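Amino acid amide racemase (Ochrobactrum anthropi, PDB 6GIO) is a pyridoxal-5'-phosphate-binding protein of the class-III aminotransferase family. Local coordinates at residues S113-C118 / P274-V279; S138-L143 / A201-P206; V235-V240 / L258-V263. All coordinates share one frame; numbering follows the deposited sequence.

Contact 1 (S113-C118 / P274-V279); sequences SDANDC and PLSAVV. With PLP (pyridoxal-5'-phosphate), chain G.
The flat carboxylate of D114 meets the opposite segment through one oxygen: its OD1 lies 2.9 Å from S276 OG. The second oxygen, OD2, turns back to accept from the backbone N of H110. CG of D114 sits between its own backbone N and carbonyl carbon (chi1 75°), which turns the acid toward the strand. S276 OG takes the matching position on its own residue. Its single proton could serve D114 OD1 or, more weakly, the carbonyl O of S111.

One residue on, A115 CB touches S276 OG at 3.6 Å; the apolar contact is with V278 CG2 at 3.9 Å, so the methyl settles between two side chains that alternate with A277 along strand 276-281. V278 CG2 also approaches A115 O at 3.5 Å. The side chain of A277 faces away, packing on L94 of helix 85-97, and W107 of the neighbouring strand covers D114 and V278. Segment 113-118 of helix 112-127 thus packs on the sheet in alpha/beta fashion, nearly along strand 276-279, with the axes of the two short segments 7.7 Å apart and crossing at -26°.

The first turn of the same helix receives the phosphate of PLP. S113 N donates to PLP O3P at 2.9 Å with an angle of 146°, and S113 OG points at the same oxygen, although its modelled separation is too short to be exact. G112 N and T295 OG1 of the second subunit also bond to PLP. Amides at a helix N-terminus probably stabilise the phosphate's negative charge, while D114 OD2 ties that turn to H110 N, and OD1 probably links it to the strand when S276 OG donates to it.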
# COMPACT_ATOMS: atom_id res chain seq x y z
N SER C 113 2.01 5.07 5.08
CA SER C 113 0.84 5.85 4.68
C SER C 113 -0.45 5.14 4.86
O SER C 113 -1.42 5.76 5.29
CB SER C 113 0.93 6.25 3.18
OG SER C 113 2.15 6.97 2.95
N ASP C 114 -0.53 3.87 4.48
CA ASP C 114 -1.79 3.12 4.63
C ASP C 114 -2.05 2.74 6.13
O ASP C 114 -3.22 2.70 6.58
CB ASP C 114 -1.94 1.95 3.60
CG ASP C 114 -1.07 0.67 3.87
OD1 ASP C 114 -0.61 0.41 4.98
OD2 ASP C 114 -0.94 -0.16 2.92
N ALA C 115 -0.97 2.59 6.89
CA ALA C 115 -1.05 2.27 8.33
C ALA C 115 -1.56 3.45 9.11
O ALA C 115 -2.43 3.29 10.02
CB ALA C 115 0.30 1.79 8.85
N ASN C 116 -1.08 4.64 8.79
CA ASN C 116 -1.61 5.83 9.44
C ASN C 116 -3.03 6.19 8.95
O ASN C 116 -3.84 6.76 9.71
CB ASN C 116 -0.67 7.05 9.30
CG ASN C 116 0.55 6.96 10.19
OD1 ASN C 116 1.69 7.11 9.71
ND2 ASN C 116 0.34 6.70 11.48
N ASP C 117 -3.35 5.86 7.71
CA ASP C 117 -4.70 6.05 7.22
C ASP C 117 -5.66 5.14 8.01
O ASP C 117 -6.72 5.57 8.48
CB ASP C 117 -4.77 5.77 5.73
CG ASP C 117 -6.09 6.20 5.13
OD1 ASP C 117 -6.79 7.06 5.71
OD2 ASP C 117 -6.44 5.70 4.07
N CYS C 118 -5.25 3.89 8.17
CA CYS C 118 -5.93 2.94 9.01
C CYS C 118 -6.12 3.51 10.39
O CYS C 118 -7.25 3.56 10.90
CB CYS C 118 -5.15 1.61 9.09
SG CYS C 118 -5.96 0.43 10.22
N PRO C 274 7.45 -4.50 0.94
CA PRO C 274 6.45 -3.59 1.48
C PRO C 274 5.69 -4.20 2.65
O PRO C 274 4.97 -5.17 2.46
CB PRO C 274 5.48 -3.41 0.32
CG PRO C 274 6.25 -3.79 -0.89
CD PRO C 274 7.08 -4.95 -0.41
N LEU C 275 5.85 -3.65 3.84
CA LEU C 275 5.06 -4.14 4.98
C LEU C 275 4.91 -3.04 6.04
O LEU C 275 5.90 -2.35 6.44
CB LEU C 275 5.78 -5.35 5.59
CG LEU C 275 5.32 -5.96 6.93
CD1 LEU C 275 3.96 -6.61 6.76
CD2 LEU C 275 6.32 -7.00 7.38
N SER C 276 3.68 -2.90 6.54
CA SER C 276 3.40 -2.01 7.67
C SER C 276 2.52 -2.73 8.69
O SER C 276 1.97 -3.80 8.41
CB SER C 276 2.74 -0.73 7.19
OG SER C 276 1.39 -0.92 6.69
N ALA C 277 2.39 -2.14 9.87
CA ALA C 277 1.50 -2.70 10.88
C ALA C 277 1.02 -1.67 11.86
O ALA C 277 1.70 -0.68 12.08
CB ALA C 277 2.14 -3.85 11.61
N VAL C 278 -0.14 -1.95 12.45
CA VAL C 278 -0.71 -1.15 13.52
C VAL C 278 -0.98 -2.08 14.71
O VAL C 278 -1.65 -3.12 14.59
CB VAL C 278 -2.01 -0.45 13.11
CG1 VAL C 278 -2.62 0.33 14.26
CG2 VAL C 278 -1.77 0.50 11.94
N VAL C 279 -0.44 -1.73 15.85
CA VAL C 279 -0.67 -2.54 17.08
C VAL C 279 -1.49 -1.64 17.96
O VAL C 279 -1.13 -0.50 18.15
CB VAL C 279 0.66 -2.91 17.80
CG1 VAL C 279 0.40 -3.63 19.11
CG2 VAL C 279 1.47 -3.81 16.90
N1 PLP G . 5.29 7.97 9.06
C2 PLP G . 6.59 8.30 9.20
C2A PLP G . 7.16 8.83 10.48
C3 PLP G . 7.53 8.17 8.05
O3 PLP G . 8.82 8.51 8.20
C4 PLP G . 7.05 7.63 6.76
C4A PLP G . 7.99 7.48 5.61
C5 PLP G . 5.58 7.28 6.73
C6 PLP G . 4.80 7.48 7.89
C5A PLP G . 4.96 6.78 5.44
O4P PLP G . 5.60 5.63 4.87
P PLP G . 5.42 5.27 3.32
O1P PLP G . 5.78 3.82 3.30
O2P PLP G . 6.40 6.14 2.56
O3P PLP G . 3.95 5.52 3.01

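Contact 2 (S138-L143 / A201-P206); sequences SYHGNL and AVFIEP. With PLP (pyridoxal-5'-phosphate), chain G.
E205 leaves the end of strand 199-204 and runs toward the loop 138-143. Its CB points to that loop, and CG passes 3.9 Å from CE1 of H140. CG lies anti to the carbonyl carbon (chi1 -63°) and the chain continues extended, which carries the carboxylate past the histidine to the cofactor. There CD comes near the C2A methyl of PLP. OE1 accepts from Y139 N at 3.0 Å; the donor arrives from above the carboxylate plane, 38° out of it, and S138 CA lies 3.2 Å from OE1. The other oxygen, OE2, accepts from S209 OG and lies 3.5 Å from PLP C2A.

This is the cofactor site at the C-terminal end of the parallel strands, as in other PLP enzymes of this fold type: the loop after strand 131-135 covers PLP while the strand 199-204 lends an acid to its methyl side. The Y139 ring meets the cofactor obliquely, CD1 being 4.0 Å from PLP C4, and the carbonyl O of Y139 approaches C2.

Next to E205, H140 and F203 form a T-shaped pair. The edge of F203 is directed at one face of the imidazole, CD2 standing over its centre, with centroids 5.4 Å apart and planes at 59°. F203 CB also touches H140 NE2 at 3.6 Å. A water lying in the ring plane joins that NE2 to F203 O, to which it donates, while ND1 of H140 is hydrogen-bonded to D238 OD2.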
# COMPACT_ATOMS: atom_id res chain seq x y z
N SER C 138 5.26 17.18 10.85
CA SER C 138 5.10 15.75 10.94
C SER C 138 4.75 15.19 9.56
O SER C 138 4.14 15.86 8.73
CB SER C 138 4.00 15.39 11.94
OG SER C 138 2.74 15.60 11.36
N TYR C 139 5.17 13.97 9.32
CA TYR C 139 4.97 13.31 8.06
C TYR C 139 4.46 11.95 8.43
O TYR C 139 5.23 11.12 8.90
CB TYR C 139 6.29 13.25 7.28
CG TYR C 139 6.12 12.71 5.89
CD1 TYR C 139 5.95 11.33 5.68
CD2 TYR C 139 6.18 13.54 4.79
CE1 TYR C 139 5.80 10.82 4.41
CE2 TYR C 139 6.04 13.03 3.50
CZ TYR C 139 5.84 11.65 3.32
OH TYR C 139 5.67 11.09 2.06
N HIS C 140 3.15 11.75 8.30
CA HIS C 140 2.51 10.46 8.58
C HIS C 140 2.11 9.67 7.30
O HIS C 140 1.60 8.56 7.39
CB HIS C 140 1.33 10.67 9.50
CG HIS C 140 1.71 11.20 10.84
ND1 HIS C 140 2.55 10.52 11.70
CD2 HIS C 140 1.40 12.36 11.47
CE1 HIS C 140 2.75 11.25 12.78
NE2 HIS C 140 2.04 12.36 12.68
N GLY C 141 2.33 10.27 6.13
CA GLY C 141 2.13 9.58 4.87
C GLY C 141 1.73 10.49 3.71
O GLY C 141 1.56 11.70 3.89
N ASN C 142 1.57 9.90 2.52
CA ASN C 142 1.20 10.64 1.31
C ASN C 142 -0.03 10.07 0.59
O ASN C 142 -0.21 10.27 -0.63
CB ASN C 142 2.39 10.75 0.35
CG ASN C 142 2.49 12.12 -0.29
OD1 ASN C 142 1.91 13.09 0.20
ND2 ASN C 142 3.25 12.23 -1.36
N LEU C 143 -0.88 9.38 1.35
CA LEU C 143 -2.22 9.05 0.89
C LEU C 143 -3.19 9.97 1.62
O LEU C 143 -2.88 10.56 2.69
CB LEU C 143 -2.59 7.57 1.13
CG LEU C 143 -1.60 6.58 0.47
CD1 LEU C 143 -1.94 5.15 0.88
CD2 LEU C 143 -1.53 6.72 -1.05
N ALA C 201 -7.31 11.12 19.29
CA ALA C 201 -5.94 10.70 19.37
C ALA C 201 -4.96 11.83 19.16
O ALA C 201 -5.28 12.83 18.51
CB ALA C 201 -5.70 9.67 18.30
N VAL C 202 -3.74 11.64 19.67
CA VAL C 202 -2.60 12.52 19.37
C VAL C 202 -1.62 11.65 18.67
O VAL C 202 -1.36 10.53 19.14
CB VAL C 202 -1.94 13.16 20.64
CG1 VAL C 202 -1.70 12.14 21.73
CG2 VAL C 202 -0.65 13.90 20.31
N PHE C 203 -1.07 12.16 17.56
CA PHE C 203 -0.04 11.46 16.80
C PHE C 203 1.33 12.03 17.04
O PHE C 203 1.57 13.23 16.79
CB PHE C 203 -0.32 11.53 15.32
CG PHE C 203 -1.34 10.53 14.84
CD1 PHE C 203 -2.68 10.71 15.11
CD2 PHE C 203 -0.94 9.44 14.04
CE1 PHE C 203 -3.64 9.81 14.63
CE2 PHE C 203 -1.87 8.55 13.56
CZ PHE C 203 -3.23 8.72 13.85
N ILE C 204 2.24 11.14 17.43
CA ILE C 204 3.59 11.53 17.91
C ILE C 204 4.67 10.81 17.12
O ILE C 204 4.72 9.55 17.15
CB ILE C 204 3.80 11.13 19.38
CG1 ILE C 204 2.87 11.90 20.32
CG2 ILE C 204 5.24 11.34 19.80
CD1 ILE C 204 2.85 11.32 21.73
N GLU C 205 5.49 11.56 16.38
CA GLU C 205 6.79 11.07 15.97
C GLU C 205 7.79 11.27 17.15
O GLU C 205 7.98 12.41 17.60
CB GLU C 205 7.33 11.85 14.76
CG GLU C 205 6.54 11.76 13.47
CD GLU C 205 7.33 12.31 12.29
OE1 GLU C 205 6.92 13.27 11.65
OE2 GLU C 205 8.39 11.79 11.98
N PRO C 206 8.46 10.20 17.60
CA PRO C 206 9.43 10.32 18.70
C PRO C 206 10.74 10.99 18.31
O PRO C 206 11.46 11.44 19.18
CB PRO C 206 9.64 8.89 19.16
CG PRO C 206 9.32 8.04 17.97
CD PRO C 206 8.33 8.81 17.13
N1 PLP G . 5.29 7.97 9.06
C2 PLP G . 6.59 8.30 9.20
C2A PLP G . 7.16 8.83 10.48
C3 PLP G . 7.53 8.17 8.05
O3 PLP G . 8.82 8.51 8.20
C4 PLP G . 7.05 7.63 6.76
C4A PLP G . 7.99 7.48 5.61
C5 PLP G . 5.58 7.28 6.73
C6 PLP G . 4.80 7.48 7.89
C5A PLP G . 4.96 6.78 5.44
O4P PLP G . 5.60 5.63 4.87
P PLP G . 5.42 5.27 3.32
O1P PLP G . 5.78 3.82 3.30
O2P PLP G . 6.40 6.14 2.56
O3P PLP G . 3.95 5.52 3.01
O HOH W 1 2.52 14.48 14.52

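Contact 3 (V235-V240 / L258-V263); sequences VVVDEV and LEPDMV. With PLP (pyridoxal-5'-phosphate), chain G.
V236 and V237 pair with M262 and V263 as neighbours in two parallel strands, and the backbone bonds come first. V237 N donates to M262 O at 3.0 Å, while M262 N donates to V235 O at 3.1 Å. The same V235 carbonyl receives a second, weak bond from D261 N. Two CA-H...O contacts, V236 CA to M262 O and V263 CA to V237 O, fill in between.

One side chain joins the polar set at the start of the strand. D261 OD2 uses its anti lone pair to accept V235 N at 2.9 Å (angle 153°), and the same oxygen makes a salt bridge to R229 of helix 220-229.

Apolar contacts separate onto the two faces of the sheet. On the face of V237, its CG2 branch, anti to the carbonyl carbon, fits between P260 CB at 3.8 Å and L258 CD1 at 3.9 Å; further on, E239 CG rests on V263 CG1 at 3.7 Å. E239 itself bends at chi2 (-86°), and its carboxylate accepts from C252 N and F253 N. On the face of V236, contact with M262 CB is looser, and both side chains lean on L123 of helix 112-127.

At the C-terminal end of the strand the chain turns to the cofactor. D238 OD1 accepts V240 N at 2.9 Å, an Asx turn that helps to place D238 and V240: V240 CG1 covers the PLP ring near C4, 3.6 Å away, and D238 OD2 faces the pyridine nitrogen. An aspartate so placed is the familiar partner of PLP N1 in this family; here the parallel pairing, the turn through OD1 and the bond of H140 ND1 to OD2 together probably orient the acid.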
# COMPACT_ATOMS: atom_id res chain seq x y z
N VAL C 235 -3.00 7.68 22.57
CA VAL C 235 -1.67 8.14 22.28
C VAL C 235 -1.05 7.19 21.25
O VAL C 235 -0.95 5.98 21.46
CB VAL C 235 -0.86 8.19 23.59
CG1 VAL C 235 0.56 8.64 23.34
CG2 VAL C 235 -1.56 9.11 24.60
N VAL C 236 -0.71 7.76 20.10
CA VAL C 236 -0.30 6.99 18.96
C VAL C 236 1.14 7.38 18.71
O VAL C 236 1.42 8.55 18.50
CB VAL C 236 -1.13 7.35 17.68
CG1 VAL C 236 -0.67 6.54 16.47
CG2 VAL C 236 -2.63 7.19 17.88
N VAL C 237 2.06 6.43 18.69
CA VAL C 237 3.41 6.70 18.26
C VAL C 237 3.69 6.12 16.86
O VAL C 237 3.50 4.92 16.60
CB VAL C 237 4.47 6.17 19.28
CG1 VAL C 237 5.87 6.43 18.77
CG2 VAL C 237 4.30 6.83 20.64
N ASP C 238 4.17 6.97 15.96
CA ASP C 238 4.63 6.58 14.61
C ASP C 238 6.10 6.15 14.67
O ASP C 238 6.99 7.00 14.75
CB ASP C 238 4.47 7.78 13.68
CG ASP C 238 4.70 7.42 12.21
OD1 ASP C 238 5.41 6.43 11.95
OD2 ASP C 238 4.18 8.11 11.32
N GLU C 239 6.36 4.85 14.64
CA GLU C 239 7.72 4.31 14.65
C GLU C 239 8.17 3.96 13.22
O GLU C 239 9.16 3.29 13.02
CB GLU C 239 7.81 3.08 15.55
CG GLU C 239 7.62 3.37 17.06
CD GLU C 239 8.92 3.79 17.80
OE1 GLU C 239 10.00 3.31 17.39
OE2 GLU C 239 8.87 4.59 18.79
N VAL C 240 7.45 4.44 12.24
CA VAL C 240 7.72 4.02 10.88
C VAL C 240 9.16 4.29 10.49
O VAL C 240 9.81 3.42 9.87
CB VAL C 240 6.73 4.69 9.89
CG1 VAL C 240 7.19 4.46 8.44
CG2 VAL C 240 5.34 4.13 10.10
N LEU C 258 7.46 6.82 27.13
CA LEU C 258 6.10 6.73 26.55
C LEU C 258 5.50 5.32 26.70
O LEU C 258 6.21 4.32 26.67
CB LEU C 258 6.16 7.13 25.07
CG LEU C 258 6.45 8.59 24.70
CD1 LEU C 258 6.43 8.77 23.20
CD2 LEU C 258 5.41 9.52 25.35
N GLU C 259 4.19 5.25 26.90
CA GLU C 259 3.45 3.97 26.98
C GLU C 259 2.26 4.11 26.08
O GLU C 259 1.16 4.40 26.55
CB GLU C 259 3.02 3.66 28.43
CG GLU C 259 4.20 3.27 29.29
CD GLU C 259 3.83 3.30 30.75
OE1 GLU C 259 3.90 4.36 31.38
OE2 GLU C 259 3.45 2.24 31.26
N PRO C 260 2.49 3.95 24.76
CA PRO C 260 1.42 4.30 23.84
C PRO C 260 0.24 3.34 23.87
O PRO C 260 0.39 2.17 24.15
CB PRO C 260 2.11 4.27 22.46
CG PRO C 260 3.35 3.46 22.64
CD PRO C 260 3.74 3.56 24.07
N ASP C 261 -0.92 3.85 23.49
CA ASP C 261 -2.04 3.03 23.18
C ASP C 261 -1.86 2.31 21.85
O ASP C 261 -2.37 1.21 21.66
CB ASP C 261 -3.25 3.96 23.15
CG ASP C 261 -3.56 4.56 24.55
OD1 ASP C 261 -3.80 3.73 25.42
OD2 ASP C 261 -3.54 5.80 24.75
N MET C 262 -1.17 2.94 20.90
CA MET C 262 -1.14 2.42 19.55
C MET C 262 0.22 2.72 18.99
O MET C 262 0.72 3.82 19.17
CB MET C 262 -2.24 3.07 18.69
CG MET C 262 -2.26 2.64 17.21
SD MET C 262 -3.61 3.30 16.20
CE MET C 262 -4.98 2.35 16.90
N VAL C 263 0.79 1.74 18.28
CA VAL C 263 2.07 1.94 17.62
C VAL C 263 1.94 1.60 16.15
O VAL C 263 1.30 0.60 15.81
CB VAL C 263 3.20 1.10 18.25
CG1 VAL C 263 4.52 1.42 17.58
CG2 VAL C 263 3.30 1.33 19.75
N1 PLP G . 5.29 7.97 9.06
C2 PLP G . 6.59 8.30 9.20
C2A PLP G . 7.16 8.83 10.48
C3 PLP G . 7.53 8.17 8.05
O3 PLP G . 8.82 8.51 8.20
C4 PLP G . 7.05 7.63 6.76
C4A PLP G . 7.99 7.48 5.61
C5 PLP G . 5.58 7.28 6.73
C6 PLP G . 4.80 7.48 7.89
C5A PLP G . 4.96 6.78 5.44
O4P PLP G . 5.60 5.63 4.87
P PLP G . 5.42 5.27 3.32
O1P PLP G . 5.78 3.82 3.30
O2P PLP G . 6.40 6.14 2.56
O3P PLP G . 3.95 5.52 3.01

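How the contacts relate
The three contacts surround one PLP and share one sheet. Centres of contacts 1 and 2 lie about 11 Å apart, of 1 and 3 about 13 Å, of 2 and 3 about 10 Å. Contact 2 joins contact 3 by sheet bonds, I204 N to V236 O and D238 N to I204 O, each 2.9 Å. Contact 1 joins contact 3 where V279 N meets V263 O, also at 2.9 Å, and contact 2 where S113 OG meets N142 N at 3.0 Å. Around the cofactor the roles divide: the helix segment of contact 1 serves the phosphate, contact 2 the flank and methyl side of the ring, contact 3 its nitrogen and the ring carbons near V240.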